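Local structure of protein Pcdhgc3 (Mus musculus, 4ZI8) at residues Asp226-Tyr239 with Gln255-Ile269. The protein is a clustered protocadherin, a probable calcium-dependent cell-adhesion protein that may help establish specific neuronal connections, here as its first three extracellular cadherin repeats. Residues are numbered along the deposited sequence; the frame is centred on the assembly and turned at random.
Sequences DANDNAPAFNQSLY and QVLATDLDEGLNGEI. With CA (calcium ion), chain Q; CA (calcium ion), chain S; CA (calcium ion), chain R.
The carboxylate of Asp-262 lies against Asn-228, Asp-229 and Asn-230 and bridges two calcium ions, where the DxNDN linker and DxD loop contribute to the three-calcium site between the second and third cadherin repeats. OD1 binds the ion also held by Asp-226 OD1, Ala-227 O and Asp-229 OD1, with Glu-136 and Glu-195 of the preceding repeat completing the shell. OD2 binds the ion gripped by Asn-228 OD1, Asn-230 O, Asn-266 O and both oxygens of Asp-260; Asp-316 completes the shell of this second ion. Asn-230 steadies this bridge: its ND2 meets Asp-262 OD1 at 2.9 Å almost straight (179°), from above the carboxylate plane, while its backbone N takes the syn lone pair of OD2. Asp-226, its CG swung anti to the backbone N (chi1 -179°), offers OD2 to Asn-266 ND2 (2.7 Å) and Glu-263 N (3.1 Å), which arrive on opposite faces of the carboxylate.

Past Pro-232, residues 233-234 pair antiparallel with 258-259, at the edge of a sheet of the third repeat; Ala-233 N reaches Thr-259 O at 2.8 Å. Ala-258 CB sits over the Phe-234 ring, 3.9 Å from its centroid, while Val-256 CG2 touches the ring edge. The other methyl of Val-256, CG1, lies over one face of Tyr-239, whose opposite face carries Gln-236 CG. Leu-257 N donates to Tyr-239 OH across 3.0 Å, with an angle of 156° at the hydrogen. With Tyr-239 cut back to an alanine, Leu-257 N is likely to lose its acceptor and Val-256 CG1 the ring face it lies on. Leu-257 O, in turn, accepts from Asn-235 N at 2.8 Å.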
loop_
_atom_site.group_PDB
_atom_site.type_symbol
_atom_site.label_atom_id
_atom_site.label_comp_id
_atom_site.label_asym_id
_atom_site.label_seq_id
_atom_site.Cartn_x
_atom_site.Cartn_y
_atom_site.Cartn_z
ATOM N N ASP B 226 1.809 10.456 -4.795
ATOM C CA ASP B 226 0.805 11.491 -4.633
ATOM C C ASP B 226 -0.579 10.905 -4.366
ATOM O O ASP B 226 -0.967 9.886 -4.959
ATOM C CB ASP B 226 0.726 12.374 -5.884
ATOM C CG ASP B 226 -0.307 13.485 -5.743
ATOM O OD1 ASP B 226 -0.206 14.256 -4.770
ATOM O OD2 ASP B 226 -1.216 13.598 -6.602
ATOM N N ALA B 227 -1.315 11.546 -3.470
ATOM C CA ALA B 227 -2.729 11.266 -3.309
ATOM C C ALA B 227 -3.487 12.557 -3.574
ATOM O O ALA B 227 -2.908 13.651 -3.485
ATOM C CB ALA B 227 -3.025 10.752 -1.935
ATOM N N ASN B 228 -4.768 12.430 -3.907
ATOM C CA ASN B 228 -5.611 13.582 -4.185
ATOM C C ASN B 228 -6.063 14.208 -2.881
ATOM O O ASN B 228 -7.221 14.087 -2.495
ATOM C CB ASN B 228 -6.817 13.162 -5.017
ATOM C CG ASN B 228 -7.553 14.335 -5.639
ATOM O OD1 ASN B 228 -6.991 15.411 -5.875
ATOM N ND2 ASN B 228 -8.823 14.111 -5.957
ATOM N N ASP B 229 -5.146 14.857 -2.178
ATOM C CA ASP B 229 -5.523 15.460 -0.913
ATOM C C ASP B 229 -5.569 16.961 -1.014
ATOM O O ASP B 229 -5.471 17.650 -0.001
ATOM C CB ASP B 229 -4.576 15.014 0.222
ATOM C CG ASP B 229 -3.095 15.229 -0.098
ATOM O OD1 ASP B 229 -2.768 15.618 -1.225
ATOM O OD2 ASP B 229 -2.237 14.978 0.778
ATOM N N ASN B 230 -5.742 17.479 -2.228
ATOM C CA ASN B 230 -6.000 18.905 -2.390
ATOM C C ASN B 230 -7.138 19.205 -3.350
ATOM O O ASN B 230 -7.195 18.645 -4.440
ATOM C CB ASN B 230 -4.744 19.624 -2.868
ATOM C CG ASN B 230 -3.686 19.668 -1.812
ATOM O OD1 ASN B 230 -3.704 20.527 -0.928
ATOM N ND2 ASN B 230 -2.748 18.741 -1.894
ATOM N N ALA B 231 -8.042 20.090 -2.941
ATOM C CA ALA B 231 -9.134 20.532 -3.812
ATOM C C ALA B 231 -8.642 21.671 -4.653
ATOM O O ALA B 231 -7.760 22.418 -4.217
ATOM C CB ALA B 231 -10.321 20.974 -3.000
ATOM N N PRO B 232 -9.203 21.815 -5.855
ATOM C CA PRO B 232 -8.971 23.008 -6.673
ATOM C C PRO B 232 -9.354 24.251 -5.891
ATOM O O PRO B 232 -10.174 24.170 -4.983
ATOM C CB PRO B 232 -9.892 22.795 -7.864
ATOM C CG PRO B 232 -9.979 21.315 -7.969
ATOM C CD PRO B 232 -10.031 20.828 -6.562
ATOM N N ALA B 233 -8.746 25.381 -6.224
ATOM C CA ALA B 233 -9.096 26.648 -5.596
ATOM C C ALA B 233 -9.121 27.732 -6.651
ATOM O O ALA B 233 -8.109 27.958 -7.312
ATOM C CB ALA B 233 -8.103 27.003 -4.496
ATOM N N PHE B 234 -10.257 28.406 -6.801
ATOM C CA PHE B 234 -10.343 29.509 -7.754
ATOM C C PHE B 234 -9.489 30.694 -7.336
ATOM O O PHE B 234 -9.339 30.965 -6.153
ATOM C CB PHE B 234 -11.808 29.935 -7.945
ATOM C CG PHE B 234 -12.533 29.083 -8.945
ATOM C CD1 PHE B 234 -12.371 29.308 -10.306
ATOM C CD2 PHE B 234 -13.328 28.030 -8.534
ATOM C CE1 PHE B 234 -12.999 28.519 -11.228
ATOM C CE2 PHE B 234 -13.975 27.230 -9.469
ATOM C CZ PHE B 234 -13.808 27.471 -10.809
ATOM N N ASN B 235 -8.896 31.364 -8.319
ATOM C CA ASN B 235 -8.146 32.587 -8.082
ATOM C C ASN B 235 -9.010 33.646 -7.439
ATOM O O ASN B 235 -8.557 34.400 -6.583
ATOM C CB ASN B 235 -7.554 33.114 -9.384
ATOM C CG ASN B 235 -6.198 32.504 -9.686
ATOM O OD1 ASN B 235 -5.898 31.388 -9.256
ATOM N ND2 ASN B 235 -5.364 33.238 -10.411
ATOM N N GLN B 236 -10.264 33.694 -7.863
ATOM C CA GLN B 236 -11.227 34.585 -7.253
ATOM C C GLN B 236 -12.581 33.918 -7.249
ATOM O O GLN B 236 -12.870 33.056 -8.084
ATOM C CB GLN B 236 -11.266 35.936 -7.975
ATOM C CG GLN B 236 -11.366 35.858 -9.448
ATOM C CD GLN B 236 -11.254 37.218 -10.095
ATOM O OE1 GLN B 236 -10.160 37.657 -10.438
ATOM N NE2 GLN B 236 -12.382 37.904 -10.246
ATOM N N SER B 237 -13.391 34.289 -6.269
ATOM C CA SER B 237 -14.668 33.646 -6.052
ATOM C C SER B 237 -15.729 34.265 -6.937
ATOM O O SER B 237 -16.711 33.616 -7.277
ATOM C CB SER B 237 -15.084 33.757 -4.590
ATOM O OG SER B 237 -14.395 32.792 -3.817
ATOM N N LEU B 238 -15.512 35.519 -7.310
ATOM C CA LEU B 238 -16.506 36.267 -8.051
ATOM C C LEU B 238 -15.873 36.915 -9.273
ATOM O O LEU B 238 -14.863 37.628 -9.158
ATOM C CB LEU B 238 -17.162 37.321 -7.149
ATOM C CG LEU B 238 -18.099 38.364 -7.775
ATOM C CD1 LEU B 238 -19.242 37.696 -8.505
ATOM C CD2 LEU B 238 -18.643 39.288 -6.710
ATOM N N TYR B 239 -16.471 36.650 -10.436
ATOM C CA TYR B 239 -16.101 37.319 -11.690
ATOM C C TYR B 239 -17.262 38.199 -12.186
ATOM O O TYR B 239 -18.418 37.786 -12.120
ATOM C CB TYR B 239 -15.719 36.296 -12.767
ATOM C CG TYR B 239 -14.516 35.431 -12.443
ATOM C CD1 TYR B 239 -14.632 34.325 -11.615
ATOM C CD2 TYR B 239 -13.269 35.706 -12.998
ATOM C CE1 TYR B 239 -13.533 33.527 -11.331
ATOM C CE2 TYR B 239 -12.176 34.922 -12.732
ATOM C CZ TYR B 239 -12.306 33.832 -11.898
ATOM O OH TYR B 239 -11.198 33.054 -11.636
ATOM N N GLN B 255 -12.846 34.537 -18.334
ATOM C CA GLN B 255 -12.090 33.298 -18.139
ATOM C C GLN B 255 -11.863 33.046 -16.641
ATOM O O GLN B 255 -11.240 33.855 -15.947
ATOM C CB GLN B 255 -10.758 33.335 -18.882
ATOM C CG GLN B 255 -9.969 32.035 -18.775
ATOM C CD GLN B 255 -8.716 32.039 -19.623
ATOM O OE1 GLN B 255 -8.146 33.096 -19.909
ATOM N NE2 GLN B 255 -8.291 30.860 -20.048
ATOM N N VAL B 256 -12.373 31.927 -16.134
ATOM C CA VAL B 256 -12.175 31.616 -14.731
ATOM C C VAL B 256 -10.938 30.721 -14.579
ATOM O O VAL B 256 -10.537 30.022 -15.520
ATOM C CB VAL B 256 -13.407 30.952 -14.127
ATOM C CG1 VAL B 256 -14.655 31.846 -14.371
ATOM C CG2 VAL B 256 -13.617 29.564 -14.736
ATOM N N LEU B 257 -10.312 30.770 -13.414
ATOM C CA LEU B 257 -9.071 30.027 -13.227
ATOM C C LEU B 257 -8.998 29.453 -11.823
ATOM O O LEU B 257 -9.047 30.197 -10.835
ATOM C CB LEU B 257 -7.862 30.917 -13.503
ATOM C CG LEU B 257 -6.503 30.284 -13.146
ATOM C CD1 LEU B 257 -6.211 29.088 -14.042
ATOM C CD2 LEU B 257 -5.359 31.288 -13.182
ATOM N N ALA B 258 -8.880 28.129 -11.738
ATOM C CA ALA B 258 -8.619 27.447 -10.466
ATOM C C ALA B 258 -7.286 26.749 -10.561
ATOM O O ALA B 258 -6.846 26.440 -11.664
ATOM C CB ALA B 258 -9.721 26.446 -10.152
ATOM N N THR B 259 -6.647 26.501 -9.422
ATOM C CA THR B 259 -5.399 25.735 -9.396
ATOM C C THR B 259 -5.509 24.606 -8.376
ATOM O O THR B 259 -6.358 24.649 -7.490
ATOM C CB THR B 259 -4.195 26.605 -9.038
ATOM O OG1 THR B 259 -4.367 27.101 -7.708
ATOM C CG2 THR B 259 -4.072 27.778 -9.991
ATOM N N ASP B 260 -4.630 23.611 -8.496
ATOM C CA ASP B 260 -4.700 22.411 -7.663
ATOM C C ASP B 260 -3.268 21.992 -7.358
ATOM O O ASP B 260 -2.423 21.936 -8.237
ATOM C CB ASP B 260 -5.482 21.286 -8.369
ATOM C CG ASP B 260 -5.866 20.131 -7.441
ATOM O OD1 ASP B 260 -4.983 19.555 -6.774
ATOM O OD2 ASP B 260 -7.070 19.785 -7.391
ATOM N N LEU B 261 -2.984 21.721 -6.100
ATOM C CA LEU B 261 -1.610 21.456 -5.730
ATOM C C LEU B 261 -1.167 20.024 -6.003
ATOM O O LEU B 261 0.028 19.708 -5.892
ATOM C CB LEU B 261 -1.395 21.789 -4.255
ATOM C CG LEU B 261 -1.337 23.284 -3.938
ATOM C CD1 LEU B 261 -1.181 23.488 -2.436
ATOM C CD2 LEU B 261 -0.163 23.918 -4.657
ATOM N N ASP B 262 -2.104 19.145 -6.334
ATOM C CA ASP B 262 -1.755 17.743 -6.519
ATOM C C ASP B 262 -1.087 17.473 -7.870
ATOM O O ASP B 262 -1.025 18.341 -8.747
ATOM C CB ASP B 262 -2.980 16.853 -6.396
ATOM C CG ASP B 262 -3.568 16.842 -5.015
ATOM O OD1 ASP B 262 -2.846 16.755 -3.998
ATOM O OD2 ASP B 262 -4.797 16.881 -4.938
ATOM N N GLU B 263 -0.590 16.245 -8.021
ATOM C CA GLU B 263 0.149 15.835 -9.207
ATOM C C GLU B 263 -0.730 15.181 -10.268
ATOM O O GLU B 263 -1.676 14.472 -9.941
ATOM C CB GLU B 263 1.266 14.860 -8.806
ATOM C CG GLU B 263 1.980 14.219 -9.952
ATOM C CD GLU B 263 2.981 13.192 -9.484
ATOM O OE1 GLU B 263 2.550 12.146 -8.948
ATOM O OE2 GLU B 263 4.196 13.434 -9.638
ATOM N N GLY B 264 -0.385 15.397 -11.531
ATOM C CA GLY B 264 -0.999 14.680 -12.634
ATOM C C GLY B 264 -2.500 14.855 -12.660
ATOM O O GLY B 264 -2.990 15.975 -12.568
ATOM N N LEU B 265 -3.232 13.751 -12.738
ATOM C CA LEU B 265 -4.690 13.807 -12.828
ATOM C C LEU B 265 -5.292 14.410 -11.575
ATOM O O LEU B 265 -6.312 15.127 -11.640
ATOM C CB LEU B 265 -5.278 12.413 -13.065
ATOM C CG LEU B 265 -4.895 11.723 -14.390
ATOM C CD1 LEU B 265 -5.184 10.225 -14.325
ATOM C CD2 LEU B 265 -5.634 12.343 -15.540
ATOM N N ASN B 266 -4.668 14.117 -10.445
ATOM C CA ASN B 266 -5.110 14.624 -9.166
ATOM C C ASN B 266 -5.103 16.152 -9.133
ATOM O O ASN B 266 -5.742 16.770 -8.293
ATOM C CB ASN B 266 -4.229 14.095 -8.044
ATOM C CG ASN B 266 -4.356 12.588 -7.829
ATOM O OD1 ASN B 266 -5.415 11.988 -8.038
ATOM N ND2 ASN B 266 -3.262 11.972 -7.377
ATOM N N GLY B 267 -4.341 16.753 -10.032
ATOM C CA GLY B 267 -4.206 18.193 -10.058
ATOM C C GLY B 267 -4.717 18.790 -11.353
ATOM O O GLY B 267 -4.619 19.995 -11.563
ATOM N N GLU B 268 -5.234 17.951 -12.245
ATOM C CA GLU B 268 -5.686 18.439 -13.544
ATOM C C GLU B 268 -7.136 18.878 -13.488
ATOM O O GLU B 268 -8.019 18.094 -13.157
ATOM C CB GLU B 268 -5.522 17.369 -14.602
ATOM C CG GLU B 268 -5.987 17.809 -15.973
ATOM C CD GLU B 268 -5.671 16.776 -17.028
ATOM O OE1 GLU B 268 -4.967 15.791 -16.693
ATOM O OE2 GLU B 268 -6.115 16.946 -18.182
ATOM N N ILE B 269 -7.393 20.121 -13.856
ATOM C CA ILE B 269 -8.704 20.705 -13.591
ATOM C C ILE B 269 -9.652 20.689 -14.780
ATOM O O ILE B 269 -9.247 20.960 -15.941
ATOM C CB ILE B 269 -8.519 22.123 -13.074
ATOM C CG1 ILE B 269 -8.144 22.027 -11.597
ATOM C CG2 ILE B 269 -9.806 22.953 -13.248
ATOM C CD1 ILE B 269 -7.262 23.128 -11.152
HETATM CA CA CA Q . -1.344 15.245 -2.963
HETATM CA CA CA S . -6.563 17.656 -6.392
HETATM CA CA CA R . -0.203 16.084 0.746
HETATM O O HOH W 1 2.898 9.959 -7.531
HETATM O O HOH W 2 -2.981 9.235 -6.795
HETATM O O HOH W 3 -1.235 18.296 0.891
HETATM O O HOH W 4 -4.948 22.990 -4.282
HETATM O O HOH W 5 -5.962 29.497 -7.332
HETATM O O HOH W 6 -0.329 15.968 2.983
#